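Local coordinates for probable GTP-binding protein EngB (Pyrococcus horikoshii, PDB 2CXX) that binds guanine nucleotides with a magnesium-dependent P-loop GTPase domain and is probably needed for normal cell division and septation, at residues V34-I38 and I49-G53; A2-G8 and I83-V89; S10-K14 and V129-D133. One frame throughout, in Å; residues are numbered along the deposited sequence.

Contact 1 (V34-I38 and I49-G53); sequences VTRKI and IDMPG
I38 and P52 lead an apolar contact between the loop that runs into strand 39-43 and the segment I49-G53 that leads out of strand 46-50. These are the two switch regions of a GTPase: T35 is one of two predicted magnesium ligands, and D50 to G53 spell the DxxG motif. A type I turn from V34 to K37, closed by the K37 N to V34 O bond, presents backbone carbonyls to the proline. P52 sets its ring against them, CB at 3.6 Å from T35 O and CD equally near K37 O. I38 reaches further along the strand with both branches. Its CG2, anti to the backbone N, presses on CG2 of I49 at 3.4 Å, a tight methyl-methyl pair. The other branch, extended at chi2 (172°), passes CG1 over P52 CD at 3.8 Å and brings CD1 within 4.0 Å of SE in selenomethionine M51, the two chains lying side by side. The CA of I38 adds a C-H...O contact of 3.6 Å with D50 O. With an alanine at I38 both branches are gone, which is likely to leave the selenium and the I49 methyl without their partner and open a gap beside the proline. The carboxylate of D50 turns elsewhere, to salt bridges with R27 and K14. No direct hydrogen bond joins the two segments; one water donates to T35 O at 2.9 Å and accepts only weakly from G53 N. Such chemistry, apolar and carbonyl packing with a single water, is consistent with switch regions that can part and regroup as the nucleotide changes.

Contact 2 (A2-G8 and I83-V89); sequences ATIIFAG and IDVAVLV
I5 has CG1 set between its backbone N and carbonyl carbon (chi1 66°), which lays that branch against A86 CB at 3.4 Å, a tight pair, and puts CG2, anti to the carbonyl carbon, against I83 CD1, the two side chains crossing at about a right angle. F6, with CG beside its backbone N (chi1 -83°), turns the ring over its neighbour V87: the CB of V87 stands 3.9 Å from the ring centroid, 15° off the normal, a CH-pi contact displaced toward the rim, while V89 CG2 comes to the ring edge. On the same side of the sheet I4 CG1 and V85 CG1 lie abreast at 3.6 Å. The backbone is a parallel ladder in which I5 and A7 of strand 3-8 turn both N-H and C=O to strand 85-91, while I4 and F6 bond to strand 46-50 on the other side. I5 N donates to V85 O and I5 O accepts from V87 N at 2.8 Å; A7 repeats the pattern between V87 O and V89 N. At the N-terminal start of the pairing D84 takes part with both side chain and backbone: T3 N gives a straight bond of 2.7 Å to OD1, on the anti lone pair, and D84 N returns one of 2.9 Å to T3 O. Around this central pair in the mixed sheet of the P-loop GTPase domain, helix 14-22 packs on the face of F6 and V89 through L17, and helix 110-120 on the face of A7, A86 and L88 through F114 and L118.

Contact 3 (S10-K14 and V129-D133); sequences SNVGK and VNKLD. With GDP (guanosine-5'-diphosphate), chain D.
The P-loop residues N11 and V12 are tied to N130 and K131 of the NKxD motif in the GDP pocket, showing how a phosphate site and a base site can be fixed to one another by side chains reaching back to main-chain carbonyls. N130 ND2 donates to V12 O over 2.9 Å, at 172° about the hydrogen, arriving on a carbonyl lone pair and with the acceptor only 6° out of the amide plane. That amide is held at its other end too, since OD1 accepts from A165 N, so its rotation is fixed; ND2 then also sits 3.1 Å from N7 of the guanine. K131 leaves its backbone with CG anti to the carbonyl carbon (chi1 -53°) and stays extended beyond it; its aliphatic part lies over one face of the guanine, CG 3.7 Å from C6. Its NZ reaches N11 O at 3.0 Å, and a salt bridge to D91 gives the ammonium a second grip. At the far end D133 reads the guanine edge with a paired carboxylate: OD1 takes N1 and OD2 takes N2, each at 2.7 Å. The phosphate end is held by amides: N11 N donates to O1B at 2.8 Å, and O2B accepts the N-H of G13 as well as that of K14. G13 has room for no side chain, because a CB would clash with the amide of N130 and, at this positive phi, with the carbonyl before it. Together, backbone amides cradling the beta phosphate and an NKxD aspartate selecting guanine are the signature of the P-loop GTPase fold.

The three contacts share one sheet and meet at K14. Contact 2 is the core of the sheet: strand 3-8 bonds onward to contact 1 through I49 N to I4 O (2.9 Å) and M51 N to F6 O (3.0 Å), and runs into the P-loop of contact 3, whose V12 CG2 packs 3.5 Å from V89 O and whose K14 CD lies 3.6 Å from A7 C. Contacts 1 and 3, with centres about 17 Å apart, are joined by the K14 ammonium, which salt-bridges D50 OD1 at 2.8 Å and donates to M51 O at 2.7 Å. With GDP bound, T35 OG1 stands 9.8 Å from the beta-phosphate O3B, consistent with an inactive first switch.

Contact 1 (V34-I38 and I49-G53)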
loop_
_atom_site.group_PDB
_atom_site.type_symbol
_atom_site.label_atom_id
_atom_site.label_comp_id
_atom_site.label_asym_id
_atom_site.label_seq_id
_atom_site.Cartn_x
_atom_site.Cartn_y
_atom_site.Cartn_z
ATOM N N VAL A 34 11.325 12.926 -8.991
ATOM C CA VAL A 34 10.294 12.787 -7.977
ATOM C C VAL A 34 10.309 11.338 -7.482
ATOM O O VAL A 34 9.595 10.983 -6.535
ATOM C CB VAL A 34 8.909 13.195 -8.540
ATOM C CG1 VAL A 34 8.018 11.994 -8.737
ATOM C CG2 VAL A 34 8.292 14.253 -7.629
ATOM N N THR A 35 11.168 10.515 -8.092
ATOM C CA THR A 35 11.285 9.094 -7.735
ATOM C C THR A 35 11.492 8.809 -6.240
ATOM O O THR A 35 11.051 7.789 -5.695
ATOM C CB THR A 35 12.447 8.417 -8.548
ATOM O OG1 THR A 35 12.463 7.019 -8.248
ATOM C CG2 THR A 35 13.805 9.020 -8.190
ATOM N N ARG A 36 12.177 9.704 -5.559
ATOM C CA ARG A 36 12.424 9.490 -4.157
ATOM C C ARG A 36 11.631 10.434 -3.251
ATOM O O ARG A 36 11.931 10.575 -2.068
ATOM C CB ARG A 36 13.943 9.606 -3.927
ATOM C CG ARG A 36 14.732 8.432 -4.571
ATOM C CD ARG A 36 16.167 8.811 -5.025
ATOM N NE ARG A 36 16.796 9.809 -4.154
ATOM C CZ ARG A 36 18.117 9.991 -4.028
ATOM N NH1 ARG A 36 18.968 9.231 -4.720
ATOM N NH2 ARG A 36 18.582 10.949 -3.212
ATOM N N LYS A 37 10.579 11.030 -3.817
ATOM C CA LYS A 37 9.760 12.015 -3.122
ATOM C C LYS A 37 8.258 11.688 -3.009
ATOM O O LYS A 37 7.668 10.951 -3.804
ATOM C CB LYS A 37 9.877 13.400 -3.800
ATOM C CG LYS A 37 11.281 13.973 -3.996
ATOM C CD LYS A 37 11.877 14.493 -2.678
ATOM C CE LYS A 37 13.337 14.841 -2.873
ATOM N NZ LYS A 37 14.047 14.968 -1.546
ATOM N N ILE A 38 7.659 12.294 -2.005
ATOM C CA ILE A 38 6.227 12.154 -1.724
ATOM C C ILE A 38 5.499 13.107 -2.629
ATOM O O ILE A 38 5.911 14.263 -2.790
ATOM C CB ILE A 38 5.962 12.509 -0.240
ATOM C CG1 ILE A 38 6.766 11.553 0.629
ATOM C CG2 ILE A 38 4.494 12.491 0.085
ATOM C CD1 ILE A 38 6.739 11.929 2.137
ATOM N N ILE A 49 -1.983 11.281 -0.929
ATOM C CA ILE A 49 -0.573 11.597 -0.692
ATOM C C ILE A 49 0.092 10.235 -0.941
ATOM O O ILE A 49 -0.161 9.252 -0.263
ATOM C CB ILE A 49 -0.322 12.185 0.702
ATOM C CG1 ILE A 49 -1.196 13.432 0.888
ATOM C CG2 ILE A 49 1.161 12.560 0.812
ATOM C CD1 ILE A 49 -1.086 14.074 2.232
ATOM N N ASP A 50 0.910 10.191 -1.971
ATOM C CA ASP A 50 1.529 8.960 -2.429
ATOM C C ASP A 50 2.984 8.843 -2.034
ATOM O O ASP A 50 3.808 9.639 -2.471
ATOM C CB ASP A 50 1.403 8.911 -3.958
ATOM C CG ASP A 50 1.971 7.651 -4.526
ATOM O OD1 ASP A 50 1.691 6.572 -3.958
ATOM O OD2 ASP A 50 2.686 7.738 -5.539
HETATM N N MSE A 51 3.304 7.835 -1.233
HETATM C CA MSE A 51 4.641 7.607 -0.764
HETATM C C MSE A 51 5.470 6.904 -1.818
HETATM O O MSE A 51 4.942 6.135 -2.599
HETATM C CB MSE A 51 4.615 6.712 0.471
HETATM C CG MSE A 51 3.657 7.072 1.586
HETATM SE SE MSE A 51 4.121 8.900 2.312
HETATM C CE MSE A 51 2.280 9.547 2.683
ATOM N N PRO A 52 6.752 7.254 -1.924
ATOM C CA PRO A 52 7.580 6.547 -2.906
ATOM C C PRO A 52 7.604 5.051 -2.508
ATOM O O PRO A 52 7.516 4.698 -1.343
ATOM C CB PRO A 52 8.966 7.210 -2.760
ATOM C CG PRO A 52 8.884 8.059 -1.565
ATOM C CD PRO A 52 7.459 8.378 -1.273
ATOM N N GLY A 53 7.722 4.164 -3.484
ATOM C CA GLY A 53 7.738 2.730 -3.171
ATOM C C GLY A 53 8.842 2.337 -2.186
ATOM O O GLY A 53 9.991 2.850 -2.268
HETATM O O HOH W 1 8.880 5.951 -6.208
#

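Contact 2 (A2-G8 and I83-V89)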
loop_
_atom_site.group_PDB
_atom_site.type_symbol
_atom_site.label_atom_id
_atom_site.label_comp_id
_atom_site.label_asym_id
_atom_site.label_seq_id
_atom_site.Cartn_x
_atom_site.Cartn_y
_atom_site.Cartn_z
ATOM N N ALA A 2 -11.273 14.519 2.282
ATOM C CA ALA A 2 -10.422 13.602 3.146
ATOM C C ALA A 2 -9.031 13.391 2.555
ATOM O O ALA A 2 -8.812 13.654 1.391
ATOM C CB ALA A 2 -11.103 12.255 3.285
ATOM N N THR A 3 -8.080 12.910 3.361
ATOM C CA THR A 3 -6.736 12.668 2.873
ATOM C C THR A 3 -6.502 11.172 2.963
ATOM O O THR A 3 -6.703 10.599 3.991
ATOM C CB THR A 3 -5.701 13.357 3.760
ATOM O OG1 THR A 3 -5.751 14.757 3.493
ATOM C CG2 THR A 3 -4.299 12.802 3.510
ATOM N N ILE A 4 -6.028 10.576 1.868
ATOM C CA ILE A 4 -5.802 9.147 1.771
ATOM C C ILE A 4 -4.331 8.936 1.395
ATOM O O ILE A 4 -3.829 9.509 0.426
ATOM C CB ILE A 4 -6.696 8.558 0.647
ATOM C CG1 ILE A 4 -8.171 8.882 0.944
ATOM C CG2 ILE A 4 -6.445 7.060 0.487
ATOM C CD1 ILE A 4 -8.812 9.737 -0.146
ATOM N N ILE A 5 -3.595 8.168 2.184
ATOM C CA ILE A 5 -2.204 7.923 1.797
ATOM C C ILE A 5 -2.144 6.542 1.118
ATOM O O ILE A 5 -2.970 5.655 1.379
ATOM C CB ILE A 5 -1.219 7.953 3.009
ATOM C CG1 ILE A 5 -1.471 6.797 3.988
ATOM C CG2 ILE A 5 -1.312 9.310 3.706
ATOM C CD1 ILE A 5 -0.417 6.714 5.189
ATOM N N PHE A 6 -1.248 6.449 0.140
ATOM C CA PHE A 6 -0.969 5.217 -0.570
ATOM C C PHE A 6 0.493 4.892 -0.308
ATOM O O PHE A 6 1.365 5.752 -0.312
ATOM C CB PHE A 6 -1.203 5.309 -2.084
ATOM C CG PHE A 6 -2.635 5.105 -2.488
ATOM C CD1 PHE A 6 -3.624 6.089 -2.221
ATOM C CD2 PHE A 6 -3.008 3.935 -3.107
ATOM C CE1 PHE A 6 -4.959 5.891 -2.573
ATOM C CE2 PHE A 6 -4.356 3.714 -3.461
ATOM C CZ PHE A 6 -5.318 4.679 -3.195
ATOM N N ALA A 7 0.762 3.615 -0.125
ATOM C CA ALA A 7 2.096 3.180 0.158
ATOM C C ALA A 7 2.241 1.719 -0.277
ATOM O O ALA A 7 1.273 0.985 -0.397
ATOM C CB ALA A 7 2.353 3.316 1.679
ATOM N N GLY A 8 3.458 1.308 -0.556
ATOM C CA GLY A 8 3.659 -0.100 -0.935
ATOM C C GLY A 8 5.090 -0.330 -1.434
ATOM O O GLY A 8 5.827 0.610 -1.680
ATOM N N ILE A 83 -4.662 12.273 8.476
ATOM C CA ILE A 83 -4.740 11.216 7.500
ATOM C C ILE A 83 -5.993 10.404 7.814
ATOM O O ILE A 83 -6.111 9.779 8.882
ATOM C CB ILE A 83 -3.485 10.323 7.530
ATOM C CG1 ILE A 83 -2.281 11.106 6.965
ATOM C CG2 ILE A 83 -3.778 9.054 6.681
ATOM C CD1 ILE A 83 -0.910 10.513 7.332
ATOM N N ASP A 84 -6.950 10.401 6.903
ATOM C CA ASP A 84 -8.184 9.671 7.190
ATOM C C ASP A 84 -8.172 8.167 6.975
ATOM O O ASP A 84 -8.895 7.423 7.668
ATOM C CB ASP A 84 -9.307 10.268 6.349
ATOM C CG ASP A 84 -9.535 11.727 6.663
ATOM O OD1 ASP A 84 -9.023 12.575 5.904
ATOM O OD2 ASP A 84 -10.194 12.020 7.721
ATOM N N VAL A 85 -7.444 7.729 5.965
ATOM C CA VAL A 85 -7.330 6.302 5.710
ATOM C C VAL A 85 -6.057 6.055 4.941
ATOM O O VAL A 85 -5.567 6.931 4.276
ATOM C CB VAL A 85 -8.587 5.784 4.922
ATOM C CG1 VAL A 85 -8.689 6.510 3.640
ATOM C CG2 VAL A 85 -8.512 4.225 4.733
ATOM N N ALA A 86 -5.484 4.857 5.066
ATOM C CA ALA A 86 -4.277 4.477 4.369
ATOM C C ALA A 86 -4.575 3.268 3.501
ATOM O O ALA A 86 -5.337 2.368 3.871
ATOM C CB ALA A 86 -3.092 4.117 5.408
ATOM N N VAL A 87 -4.026 3.263 2.294
ATOM C CA VAL A 87 -4.145 2.091 1.432
ATOM C C VAL A 87 -2.741 1.525 1.248
ATOM O O VAL A 87 -1.856 2.200 0.705
ATOM C CB VAL A 87 -4.663 2.435 0.051
ATOM C CG1 VAL A 87 -4.767 1.115 -0.847
ATOM C CG2 VAL A 87 -6.050 3.055 0.202
ATOM N N LEU A 88 -2.512 0.316 1.759
ATOM C CA LEU A 88 -1.231 -0.322 1.555
ATOM C C LEU A 88 -1.455 -1.265 0.376
ATOM O O LEU A 88 -2.269 -2.185 0.444
ATOM C CB LEU A 88 -0.799 -1.132 2.814
ATOM C CG LEU A 88 0.342 -2.152 2.629
ATOM C CD1 LEU A 88 1.652 -1.522 2.191
ATOM C CD2 LEU A 88 0.555 -2.894 3.944
ATOM N N VAL A 89 -0.708 -1.042 -0.702
ATOM C CA VAL A 89 -0.792 -1.899 -1.890
ATOM C C VAL A 89 0.238 -2.993 -1.754
ATOM O O VAL A 89 1.370 -2.694 -1.490
ATOM C CB VAL A 89 -0.449 -1.096 -3.121
ATOM C CG1 VAL A 89 -0.810 -1.882 -4.360
ATOM C CG2 VAL A 89 -1.227 0.250 -3.092
#

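Contact 3 (S10-K14 and V129-D133)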
loop_
_atom_site.group_PDB
_atom_site.type_symbol
_atom_site.label_atom_id
_atom_site.label_comp_id
_atom_site.label_asym_id
_atom_site.label_seq_id
_atom_site.Cartn_x
_atom_site.Cartn_y
_atom_site.Cartn_z
ATOM N N SER A 10 8.052 -1.111 -4.008
ATOM C CA SER A 10 8.198 -0.792 -5.405
ATOM C C SER A 10 7.787 -1.989 -6.297
ATOM O O SER A 10 8.070 -3.129 -6.001
ATOM C CB SER A 10 9.686 -0.430 -5.708
ATOM O OG SER A 10 9.837 -0.218 -7.098
ATOM N N ASN A 11 7.121 -1.667 -7.381
ATOM C CA ASN A 11 6.665 -2.584 -8.413
ATOM C C ASN A 11 5.454 -3.439 -8.044
ATOM O O ASN A 11 5.169 -4.440 -8.741
ATOM C CB ASN A 11 7.829 -3.469 -8.901
ATOM C CG ASN A 11 7.829 -3.629 -10.436
ATOM O OD1 ASN A 11 7.962 -2.631 -11.197
ATOM N ND2 ASN A 11 7.628 -4.862 -10.894
ATOM N N VAL A 12 4.693 -3.054 -7.004
ATOM C CA VAL A 12 3.506 -3.886 -6.616
ATOM C C VAL A 12 2.299 -3.458 -7.440
ATOM O O VAL A 12 1.254 -4.113 -7.387
ATOM C CB VAL A 12 3.144 -3.764 -5.079
ATOM C CG1 VAL A 12 4.312 -4.308 -4.183
ATOM C CG2 VAL A 12 2.840 -2.278 -4.689
ATOM N N GLY A 13 2.417 -2.301 -8.100
ATOM C CA GLY A 13 1.369 -1.727 -8.931
ATOM C C GLY A 13 0.657 -0.521 -8.321
ATOM O O GLY A 13 -0.467 -0.225 -8.650
ATOM N N LYS A 14 1.317 0.166 -7.419
ATOM C CA LYS A 14 0.705 1.328 -6.777
ATOM C C LYS A 14 0.414 2.461 -7.726
ATOM O O LYS A 14 -0.714 2.995 -7.723
ATOM C CB LYS A 14 1.609 1.765 -5.635
ATOM C CG LYS A 14 1.138 3.033 -4.911
ATOM C CD LYS A 14 1.854 3.164 -3.517
ATOM C CE LYS A 14 3.357 3.373 -3.616
ATOM N NZ LYS A 14 3.604 4.626 -4.395
ATOM N N VAL A 129 -4.843 -5.989 -2.341
ATOM C CA VAL A 129 -4.066 -7.164 -2.717
ATOM C C VAL A 129 -4.078 -7.217 -4.254
ATOM O O VAL A 129 -4.971 -7.774 -4.892
ATOM C CB VAL A 129 -4.656 -8.414 -2.061
ATOM C CG1 VAL A 129 -3.761 -9.617 -2.435
ATOM C CG2 VAL A 129 -4.696 -8.208 -0.485
ATOM N N ASN A 130 -3.040 -6.643 -4.833
ATOM C CA ASN A 130 -2.971 -6.461 -6.264
ATOM C C ASN A 130 -2.387 -7.654 -6.991
ATOM O O ASN A 130 -1.783 -8.543 -6.385
ATOM C CB ASN A 130 -2.164 -5.187 -6.573
ATOM C CG ASN A 130 -2.369 -4.689 -8.009
ATOM O OD1 ASN A 130 -3.463 -4.798 -8.539
ATOM N ND2 ASN A 130 -1.339 -4.105 -8.621
ATOM N N LYS A 131 -2.610 -7.636 -8.291
ATOM C CA LYS A 131 -2.155 -8.670 -9.242
ATOM C C LYS A 131 -2.961 -9.941 -9.059
ATOM O O LYS A 131 -2.477 -11.067 -9.215
ATOM C CB LYS A 131 -0.664 -8.954 -9.100
ATOM C CG LYS A 131 0.174 -7.631 -9.196
ATOM C CD LYS A 131 1.644 -7.913 -9.500
ATOM C CE LYS A 131 2.531 -6.625 -9.556
ATOM N NZ LYS A 131 3.992 -7.034 -9.584
ATOM N N LEU A 132 -4.233 -9.740 -8.769
ATOM C CA LEU A 132 -5.090 -10.884 -8.548
ATOM C C LEU A 132 -5.080 -11.888 -9.711
ATOM O O LEU A 132 -5.264 -13.115 -9.529
ATOM C CB LEU A 132 -6.505 -10.368 -8.320
ATOM C CG LEU A 132 -7.614 -11.382 -8.129
ATOM C CD1 LEU A 132 -7.206 -12.366 -7.027
ATOM C CD2 LEU A 132 -8.904 -10.625 -7.767
ATOM N N ASP A 133 -4.855 -11.360 -10.913
ATOM C CA ASP A 133 -4.826 -12.180 -12.112
ATOM C C ASP A 133 -3.669 -13.203 -12.118
ATOM O O ASP A 133 -3.665 -14.145 -12.912
ATOM C CB ASP A 133 -4.757 -11.234 -13.325
ATOM C CG ASP A 133 -3.598 -10.264 -13.243
ATOM O OD1 ASP A 133 -3.648 -9.328 -12.412
ATOM O OD2 ASP A 133 -2.644 -10.422 -14.030
HETATM P PB GDP D . 4.704 0.728 -8.587
HETATM O O1B GDP D . 6.194 0.683 -8.628
HETATM O O2B GDP D . 4.154 -0.076 -7.341
HETATM O O3B GDP D . 4.024 2.038 -8.925
HETATM O O3A GDP D . 4.257 -0.217 -9.782
HETATM P PA GDP D . 3.651 -0.057 -11.252
HETATM O O1A GDP D . 2.279 0.487 -11.173
HETATM O O2A GDP D . 4.593 0.841 -12.136
HETATM O "O5'" GDP D . 3.478 -1.568 -11.760
HETATM C "C5'" GDP D . 4.694 -2.252 -11.740
HETATM C "C4'" GDP D . 4.614 -3.483 -12.652
HETATM O "O4'" GDP D . 3.474 -4.354 -12.230
HETATM C "C3'" GDP D . 4.314 -3.239 -14.091
HETATM O "O3'" GDP D . 4.992 -3.875 -15.183
HETATM C "C2'" GDP D . 2.772 -3.214 -14.164
HETATM O "O2'" GDP D . 2.339 -3.574 -15.530
HETATM C "C1'" GDP D . 2.507 -4.475 -13.337
HETATM N N9 GDP D . 1.168 -4.540 -12.734
HETATM C C8 GDP D . 0.485 -3.547 -11.997
HETATM N N7 GDP D . -0.662 -3.996 -11.618
HETATM C C5 GDP D . -0.810 -5.282 -12.068
HETATM C C6 GDP D . -1.827 -6.281 -11.971
HETATM O O6 GDP D . -2.853 -6.084 -11.398
HETATM N N1 GDP D . -1.615 -7.521 -12.564
HETATM C C2 GDP D . -0.457 -7.783 -13.240
HETATM N N2 GDP D . -0.299 -9.023 -13.815
HETATM N N3 GDP D . 0.501 -6.875 -13.347
HETATM C C4 GDP D . 0.360 -5.624 -12.779
#